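Local coordinates for glycine betaine, L-proline ABC transporter, glycine/betaine/L-proline-binding protein (ProX) (Borrelia burgdorferi, PDB 3TMG), which binds trimethyl glycine (glycine betaine) and probably delivers it, as the substrate-binding component, to an ABC transporter for betaine and related solutes, at residues G129-A132 / G133-T136; S158-S161 / V162-S166; V179-W182 / K183-A187; L239-M242 / D243-K247. All blocks are in the same frame, centred on the assembly; numbering follows the deposited sequence.

Interaction 1 of 4, residues G129-A132 / G133-T136; sequences GIDA and GAGT. With BET (trimethyl glycine), chain E.
Asp131 and Ala134 close a type II beta turn that runs directly into helix 135-146, with Ala134 at the N-cap and the helix start facing the bound trimethyl glycine. Ala134 N donates to Asp131 O (3.1 Å), the nitrogen standing above the carbonyl plane by 42°. Gly133 takes the third position of the turn with a positive phi, where the lack of a side chain avoids Ala132 O. The side chain of Ile130 carries the contact toward the ligand. From CB, the CG2 branch turns to the thioether end of Met163. The other branch starts between the backbone N and the carbonyl carbon (chi1 61°), which brings CG1 to 4.2 Å from Ala134 CB. The chain then extends, and its tip CD1 touches two methyl groups, 3.7 Å from Ala134 CB and 3.6 Å from C3 of the ligand; Trp182 also borders it. The methyl of Ala134 is thus pressed by isoleucine on one flank and by the carboxylate of Asp131 on another, with Asp131 OD2 at 3.5 Å from Ala134 CB. Asp131 OD1 is hydrogen-bonded to Trp25 NE1, a bond that ties this loop to a second indole of the betaine pocket. Thr136 OG1 is hydrogen-bonded to Gln100 OE1. The positive end of the helix dipole would probably favour the negative carboxylate of the ligand. Gly135 N lies 3.4 Å from the ligand O, and Thr136 N donates to that same oxygen at 3.0 Å, nearly straight at 164°.

Interaction 2 of 4, residues S158-S161 / V162-S166; sequences SSES and VMLAS
Ser159 OG accepts from Val162 N at 3.2 Å, and the same oxygen rests 3.4 Å from Val162 CG2. Its hydroxyl sits between the backbone N and the carbonyl carbon (chi1 62°), which points it at the N-H of Val162 in the first turn. Ser158 adds a second hydroxyl beside the valine: Ser158 OG lies 3.3 Å from Val162 CG1, so both methyls of this side chain pack against serine oxygens. Next to the cap, Glu160 and Leu164, one turn apart, run side by side in the same direction, Glu160 CG touching Leu164 CD1 at 3.7 Å. The Ser159-Val162 bond caps the N terminus of helix 160-172, with Ser159 as N-cap residue. Behind the side-chain cap the regular helical bonds begin with Met163 N to Ser159 O (2.9 Å). Farther along, Val162 O receives two donors from one residue, Ser166 N and Ser166 OG; the hydroxyl, at 2.8 Å from Val162 O, approaches from above the carbonyl plane, 39° out of it. In the next shell, Ser158 OG is hydrogen-bonded to Gly129 O. The carboxylate of Glu160 is gripped at both oxygens, OE2 by His185 NE2 and OE1 by Gly26 N, which fixes the rotation of its extended chain beside Trp182. Met163, on the buried side of the helix, packs on Val179, Leu181 and Trp182.

Interaction 3 of 4, residues V179-W182 / K183-A187; sequences VPLW and KPHWA. With BET (trimethyl glycine), chain E.
His185 turns its edge to the indole face of Trp182 in an offset edge-to-face pair, ring centroids 5.3 Å apart and planes at 81°. The atoms that meet are His185 CD2 and Trp182 NE1, at 3.6 Å. Leu181 closes the packing: its CD2 sits over one face of the imidazole, 4.2 Å from the ring centroid of His185 in a CH-pi contact, while its CD1 meets Ala187 CB at 4.0 Å. In the plane of the imidazole, His185 ND1 accepts from Ala187 N (3.0 Å), a cap on the turn that leads into helix 187-190. With ND1 as acceptor, NE2, which faces Glu160, would be the protonated nitrogen, and the ring is held at both. CG anti to the backbone N (chi1 -158°) brings the ring toward the NE1 side of the indole and leaves His185 CB 3.2 Å from Trp182 O, a buried carbonyl oxygen without a polar partner in the model. Pro184, after a cis peptide, is packed on helix 235-247. The looser side is that of the partly exposed Lys183, which only brushes the Trp182 carbonyl carbon with CB and CG before its extended chain leads off to a cation-pi contact with Phe188. On the indole face that receives the ligand, methyl C2 of trimethyl glycine lies 3.6 Å from Trp182 CD2, and Trp72 stands nearly perpendicular to that indole. Trp182, Trp72 and Trp25 form the aromatic box in which glycine betaine-binding proteins hold a quaternary ammonium group.

Interaction 4 of 4, residues L239-M242 / D243-K247; sequences LPLM and DKNDK
Helix 235-247 is continued here by a regular run of i to i+4 bonds, in which Asp243 N donates to Leu239 O (2.9 Å) and Asn245 N to Leu241 O (3.0 Å). Upstream the helix is kinked at Pro240, whose nitrogen makes no bond to the preceding turn. Side chains meet mainly between Leu241 and Asn245: Leu241 CD1 rests 4.0 Å from both Asn245 OD1 and Asn245 ND2, crossing the amide obliquely. CG beside the backbone N (chi1 -76°) puts that amide back over the preceding turn, and Asn245 OD1 is hydrogen-bonded to Asn255 ND2 of helix 252-262. Leu241 itself packs on helix 26-41. Lys247 NZ forms a salt bridge with Asp243 OD2 at 2.8 Å, on the syn lone pair of that oxygen, while Asp243 OD1 and Asp246 OD2 both bridge to Arg190. Two carboxylates one turn apart would thus share the positive charge of one guanidinium. Met242, Asp243 and Asp246 all touch Trp186. Leu241 and Met242 buried, with Pro240 and Lys247 exposed, are consistent with an amphipathic alpha helix.

Overall arrangement
Along the chain the four contacts come in series, each closing only a local turn; none nests within or crosses another. Interaction 1 joins strand 126-128 to helix 135-146, and interaction 2 starts the helix after the parallel neighbour strand 154-156. The two meet where Ile130 O pairs with Ser158 N (2.9 Å). Interaction 3 ends strand 179-183 and is tied back to interaction 2 through the glutamate-histidine bond, while sharing the ligand with interaction 1. Interaction 4, about 21 Å between centres from interaction 1, meets interaction 3 through Trp186, linking the loop of 183-187 to helix 235-247 and, through it, helices 26-41 and 252-262.

Interaction 1 of 4, residues G129-A132 / G133-T136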
# COMPACT_ATOMS: atom_id res chain seq x y z
N GLY A 129 5.70 11.26 9.42
CA GLY A 129 5.60 9.90 8.82
C GLY A 129 4.22 9.27 8.96
O GLY A 129 3.25 9.96 9.26
N ILE A 130 4.13 7.97 8.73
CA ILE A 130 2.86 7.24 8.77
C ILE A 130 2.87 6.26 9.98
O ILE A 130 3.56 6.54 10.96
CB ILE A 130 2.53 6.56 7.41
CG1 ILE A 130 3.62 5.53 7.03
CG2 ILE A 130 2.38 7.59 6.29
CD1 ILE A 130 3.25 4.64 5.85
N ASP A 131 2.11 5.16 9.92
CA ASP A 131 2.01 4.20 11.01
C ASP A 131 3.37 3.59 11.40
O ASP A 131 4.13 3.13 10.52
CB ASP A 131 0.91 3.13 10.77
CG ASP A 131 0.93 2.50 9.32
OD1 ASP A 131 0.89 3.23 8.33
OD2 ASP A 131 0.95 1.25 9.18
N ALA A 132 3.66 3.56 12.71
CA ALA A 132 4.83 2.83 13.22
C ALA A 132 4.80 1.41 12.63
O ALA A 132 3.76 0.77 12.55
CB ALA A 132 4.83 2.78 14.76
N GLY A 133 5.93 0.92 12.17
CA GLY A 133 5.95 -0.48 11.75
C GLY A 133 5.59 -0.71 10.30
O GLY A 133 5.85 -1.79 9.78
N ALA A 134 5.01 0.28 9.61
CA ALA A 134 4.78 0.16 8.19
C ALA A 134 6.14 -0.02 7.51
O ALA A 134 7.11 0.59 7.92
CB ALA A 134 4.08 1.44 7.62
N GLY A 135 6.20 -0.82 6.46
CA GLY A 135 7.47 -1.01 5.77
C GLY A 135 8.09 0.32 5.37
O GLY A 135 9.28 0.58 5.64
N THR A 136 7.29 1.18 4.77
CA THR A 136 7.81 2.47 4.34
C THR A 136 8.37 3.29 5.53
O THR A 136 9.39 3.98 5.41
CB THR A 136 6.75 3.28 3.57
OG1 THR A 136 6.53 2.64 2.30
CG2 THR A 136 7.28 4.70 3.28
N BET E . 2.62 1.75 1.79
CA BET E . 2.88 0.31 1.97
C BET E . 4.30 0.17 2.55
O BET E . 4.61 0.38 3.75
OXT BET E . 5.14 -0.15 1.74
C1 BET E . 1.34 1.98 1.10
C2 BET E . 3.66 2.36 0.98
C3 BET E . 2.59 2.42 3.11

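Interaction 2 of 4, residues S158-S161 / V162-S166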
# COMPACT_ATOMS: atom_id res chain seq x y z
N SER A 158 2.56 8.55 12.75
CA SER A 158 1.15 8.87 12.92
C SER A 158 0.35 7.90 12.08
O SER A 158 0.16 6.75 12.49
CB SER A 158 0.85 10.36 12.60
OG SER A 158 1.07 10.71 11.24
N SER A 159 -0.11 8.34 10.91
CA SER A 159 -0.89 7.48 10.00
C SER A 159 -0.91 8.14 8.63
O SER A 159 -0.55 9.31 8.53
CB SER A 159 -2.34 7.34 10.53
OG SER A 159 -2.98 8.62 10.57
N GLU A 160 -1.32 7.40 7.60
CA GLU A 160 -1.48 7.96 6.27
C GLU A 160 -2.40 9.22 6.32
O GLU A 160 -2.08 10.20 5.70
CB GLU A 160 -2.03 6.94 5.26
CG GLU A 160 -2.02 7.49 3.82
CD GLU A 160 -2.79 6.65 2.79
OE1 GLU A 160 -3.35 5.62 3.17
OE2 GLU A 160 -2.86 7.03 1.59
N SER A 161 -3.52 9.14 7.06
CA SER A 161 -4.47 10.26 7.13
C SER A 161 -3.88 11.53 7.77
O SER A 161 -4.04 12.64 7.24
CB SER A 161 -5.75 9.83 7.87
OG SER A 161 -6.49 8.97 7.02
N VAL A 162 -3.17 11.36 8.88
CA VAL A 162 -2.55 12.49 9.58
C VAL A 162 -1.43 13.06 8.71
O VAL A 162 -1.33 14.30 8.57
CB VAL A 162 -1.99 12.08 10.97
CG1 VAL A 162 -1.09 13.16 11.51
CG2 VAL A 162 -3.12 11.77 11.92
N MET A 163 -0.59 12.18 8.13
CA MET A 163 0.50 12.63 7.23
C MET A 163 -0.07 13.47 6.08
O MET A 163 0.40 14.58 5.82
CB MET A 163 1.33 11.42 6.70
CG MET A 163 2.42 11.79 5.68
SD MET A 163 1.84 12.00 3.97
CE MET A 163 1.61 10.25 3.58
N LEU A 164 -1.10 12.97 5.42
CA LEU A 164 -1.73 13.72 4.31
C LEU A 164 -2.43 15.03 4.71
O LEU A 164 -2.35 16.01 3.99
CB LEU A 164 -2.69 12.85 3.53
CG LEU A 164 -2.06 11.66 2.80
CD1 LEU A 164 -3.19 10.71 2.43
CD2 LEU A 164 -1.31 12.19 1.57
N ALA A 165 -3.12 15.02 5.85
CA ALA A 165 -3.66 16.27 6.40
C ALA A 165 -2.55 17.28 6.72
O ALA A 165 -2.70 18.47 6.43
CB ALA A 165 -4.55 15.98 7.63
N SER A 166 -1.42 16.83 7.28
CA SER A 166 -0.30 17.75 7.51
C SER A 166 0.31 18.30 6.21
O SER A 166 0.66 19.47 6.13
CB SER A 166 0.81 17.08 8.33
OG SER A 166 0.28 16.40 9.44

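Interaction 3 of 4, residues V179-W182 / K183-A187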
# COMPACT_ATOMS: atom_id res chain seq x y z
N VAL A 179 7.78 14.46 4.12
CA VAL A 179 6.97 13.26 4.43
C VAL A 179 7.50 12.05 3.63
O VAL A 179 8.10 12.27 2.57
CB VAL A 179 5.46 13.47 4.08
CG1 VAL A 179 4.81 14.58 4.93
CG2 VAL A 179 5.25 13.67 2.57
N PRO A 180 7.27 10.81 4.12
CA PRO A 180 7.51 9.70 3.25
C PRO A 180 6.19 9.54 2.46
O PRO A 180 5.10 9.68 3.04
CB PRO A 180 7.77 8.54 4.22
CG PRO A 180 7.00 8.90 5.46
CD PRO A 180 6.95 10.40 5.52
N LEU A 181 6.28 9.44 1.15
CA LEU A 181 5.09 9.22 0.31
C LEU A 181 5.46 8.15 -0.72
O LEU A 181 6.57 7.63 -0.73
CB LEU A 181 4.55 10.50 -0.35
CG LEU A 181 3.17 10.92 0.19
CD1 LEU A 181 2.75 12.29 -0.33
CD2 LEU A 181 2.10 9.88 -0.16
N TRP A 182 4.51 7.80 -1.58
CA TRP A 182 4.72 6.68 -2.46
C TRP A 182 3.81 6.87 -3.61
O TRP A 182 2.85 7.69 -3.54
CB TRP A 182 4.45 5.34 -1.73
CG TRP A 182 3.07 5.27 -1.11
CD1 TRP A 182 1.86 4.86 -1.69
CD2 TRP A 182 2.73 5.71 0.23
NE1 TRP A 182 0.82 4.97 -0.78
CE2 TRP A 182 1.28 5.50 0.39
CE3 TRP A 182 3.48 6.21 1.31
CZ2 TRP A 182 0.63 5.79 1.58
CZ3 TRP A 182 2.81 6.52 2.50
CH2 TRP A 182 1.42 6.31 2.64
N LYS A 183 4.11 6.13 -4.69
CA LYS A 183 3.17 5.96 -5.78
C LYS A 183 2.84 4.48 -5.85
O LYS A 183 3.70 3.63 -5.59
CB LYS A 183 3.75 6.46 -7.14
CG LYS A 183 4.04 7.95 -7.18
CD LYS A 183 4.58 8.38 -8.56
CE LYS A 183 4.50 9.90 -8.75
NZ LYS A 183 5.33 10.33 -9.93
N PRO A 184 1.59 4.16 -6.21
CA PRO A 184 0.53 5.02 -6.72
C PRO A 184 -0.16 5.80 -5.60
O PRO A 184 -0.50 5.22 -4.57
CB PRO A 184 -0.47 4.03 -7.37
CG PRO A 184 -0.27 2.76 -6.57
CD PRO A 184 1.22 2.74 -6.22
N HIS A 185 -0.37 7.10 -5.80
CA HIS A 185 -1.13 7.88 -4.83
C HIS A 185 -1.68 9.09 -5.53
O HIS A 185 -0.97 9.72 -6.35
CB HIS A 185 -0.27 8.28 -3.61
CG HIS A 185 -1.08 8.60 -2.37
ND1 HIS A 185 -1.83 9.71 -2.27
CD2 HIS A 185 -1.31 7.87 -1.20
CE1 HIS A 185 -2.45 9.75 -1.06
NE2 HIS A 185 -2.15 8.63 -0.40
N TRP A 186 -2.94 9.42 -5.26
CA TRP A 186 -3.55 10.66 -5.85
C TRP A 186 -2.91 11.96 -5.34
O TRP A 186 -3.08 13.03 -5.95
CB TRP A 186 -5.08 10.67 -5.63
CG TRP A 186 -5.41 10.45 -4.18
CD1 TRP A 186 -5.79 9.25 -3.56
CD2 TRP A 186 -5.27 11.42 -3.09
NE1 TRP A 186 -5.89 9.42 -2.19
CE2 TRP A 186 -5.63 10.71 -1.85
CE3 TRP A 186 -4.92 12.77 -3.02
CZ2 TRP A 186 -5.65 11.34 -0.64
CZ3 TRP A 186 -4.91 13.38 -1.77
CH2 TRP A 186 -5.28 12.68 -0.61
N ALA A 187 -2.12 11.89 -4.25
CA ALA A 187 -1.45 13.11 -3.74
C ALA A 187 -0.57 13.78 -4.81
O ALA A 187 -0.46 15.01 -4.83
CB ALA A 187 -0.61 12.81 -2.50
N BET E . 2.62 1.75 1.79
CA BET E . 2.88 0.31 1.97
C BET E . 4.30 0.17 2.55
O BET E . 4.61 0.38 3.75
OXT BET E . 5.14 -0.15 1.74
C1 BET E . 1.34 1.98 1.10
C2 BET E . 3.66 2.36 0.98
C3 BET E . 2.59 2.42 3.11

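Interaction 4 of 4, residues L239-M242 / D243-K247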
# COMPACT_ATOMS: atom_id res chain seq x y z
N LEU A 239 -6.11 4.33 -9.15
CA LEU A 239 -6.05 5.76 -8.78
C LEU A 239 -7.42 6.42 -8.66
O LEU A 239 -7.66 7.09 -7.66
CB LEU A 239 -5.06 6.60 -9.65
CG LEU A 239 -3.56 6.30 -9.36
CD1 LEU A 239 -2.67 6.89 -10.43
CD2 LEU A 239 -3.16 6.86 -7.99
N PRO A 240 -8.32 6.23 -9.64
CA PRO A 240 -9.64 6.83 -9.47
C PRO A 240 -10.35 6.32 -8.21
O PRO A 240 -11.10 7.08 -7.56
CB PRO A 240 -10.39 6.33 -10.69
CG PRO A 240 -9.33 6.39 -11.77
CD PRO A 240 -8.15 5.76 -11.04
N LEU A 241 -10.16 5.03 -7.91
CA LEU A 241 -10.82 4.43 -6.77
C LEU A 241 -10.25 4.97 -5.46
O LEU A 241 -11.04 5.29 -4.54
CB LEU A 241 -10.78 2.91 -6.83
CG LEU A 241 -11.46 2.16 -5.67
CD1 LEU A 241 -12.94 2.60 -5.51
CD2 LEU A 241 -11.38 0.65 -5.88
N MET A 242 -8.91 5.04 -5.34
CA MET A 242 -8.27 5.60 -4.13
C MET A 242 -8.75 7.07 -3.93
O MET A 242 -9.13 7.48 -2.82
CB MET A 242 -6.74 5.56 -4.26
CG MET A 242 -6.10 4.16 -4.27
SD MET A 242 -4.30 4.38 -4.49
CE MET A 242 -3.98 5.64 -3.21
N ASP A 243 -8.78 7.82 -5.04
CA ASP A 243 -9.19 9.24 -5.00
C ASP A 243 -10.66 9.39 -4.53
O ASP A 243 -11.00 10.21 -3.65
CB ASP A 243 -8.97 9.89 -6.37
CG ASP A 243 -9.34 11.35 -6.37
OD1 ASP A 243 -8.65 12.15 -5.68
OD2 ASP A 243 -10.33 11.70 -7.01
N LYS A 244 -11.53 8.56 -5.11
CA LYS A 244 -12.98 8.58 -4.81
C LYS A 244 -13.21 8.24 -3.33
O LYS A 244 -14.02 8.91 -2.67
CB LYS A 244 -13.74 7.61 -5.74
CG LYS A 244 -15.26 7.49 -5.53
CD LYS A 244 -15.89 6.68 -6.69
CE LYS A 244 -17.32 6.17 -6.42
NZ LYS A 244 -18.27 7.27 -6.11
N ASN A 245 -12.53 7.19 -2.84
CA ASN A 245 -12.59 6.77 -1.42
C ASN A 245 -12.13 7.88 -0.47
O ASN A 245 -12.79 8.13 0.54
CB ASN A 245 -11.75 5.51 -1.14
CG ASN A 245 -12.42 4.25 -1.64
OD1 ASN A 245 -13.60 4.27 -1.94
ND2 ASN A 245 -11.66 3.14 -1.74
N ASP A 246 -11.04 8.57 -0.84
CA ASP A 246 -10.60 9.73 -0.07
C ASP A 246 -11.69 10.83 -0.02
O ASP A 246 -11.93 11.46 1.03
CB ASP A 246 -9.29 10.33 -0.62
CG ASP A 246 -8.92 11.63 0.07
OD1 ASP A 246 -8.37 11.52 1.18
OD2 ASP A 246 -9.18 12.75 -0.43
N LYS A 247 -12.37 11.06 -1.13
CA LYS A 247 -13.40 12.11 -1.17
C LYS A 247 -14.71 11.65 -0.55
O LYS A 247 -15.59 12.47 -0.28
CB LYS A 247 -13.66 12.56 -2.62
CG LYS A 247 -12.44 13.18 -3.28
CD LYS A 247 -12.70 13.48 -4.76
CE LYS A 247 -11.60 14.39 -5.28
NZ LYS A 247 -11.47 14.26 -6.77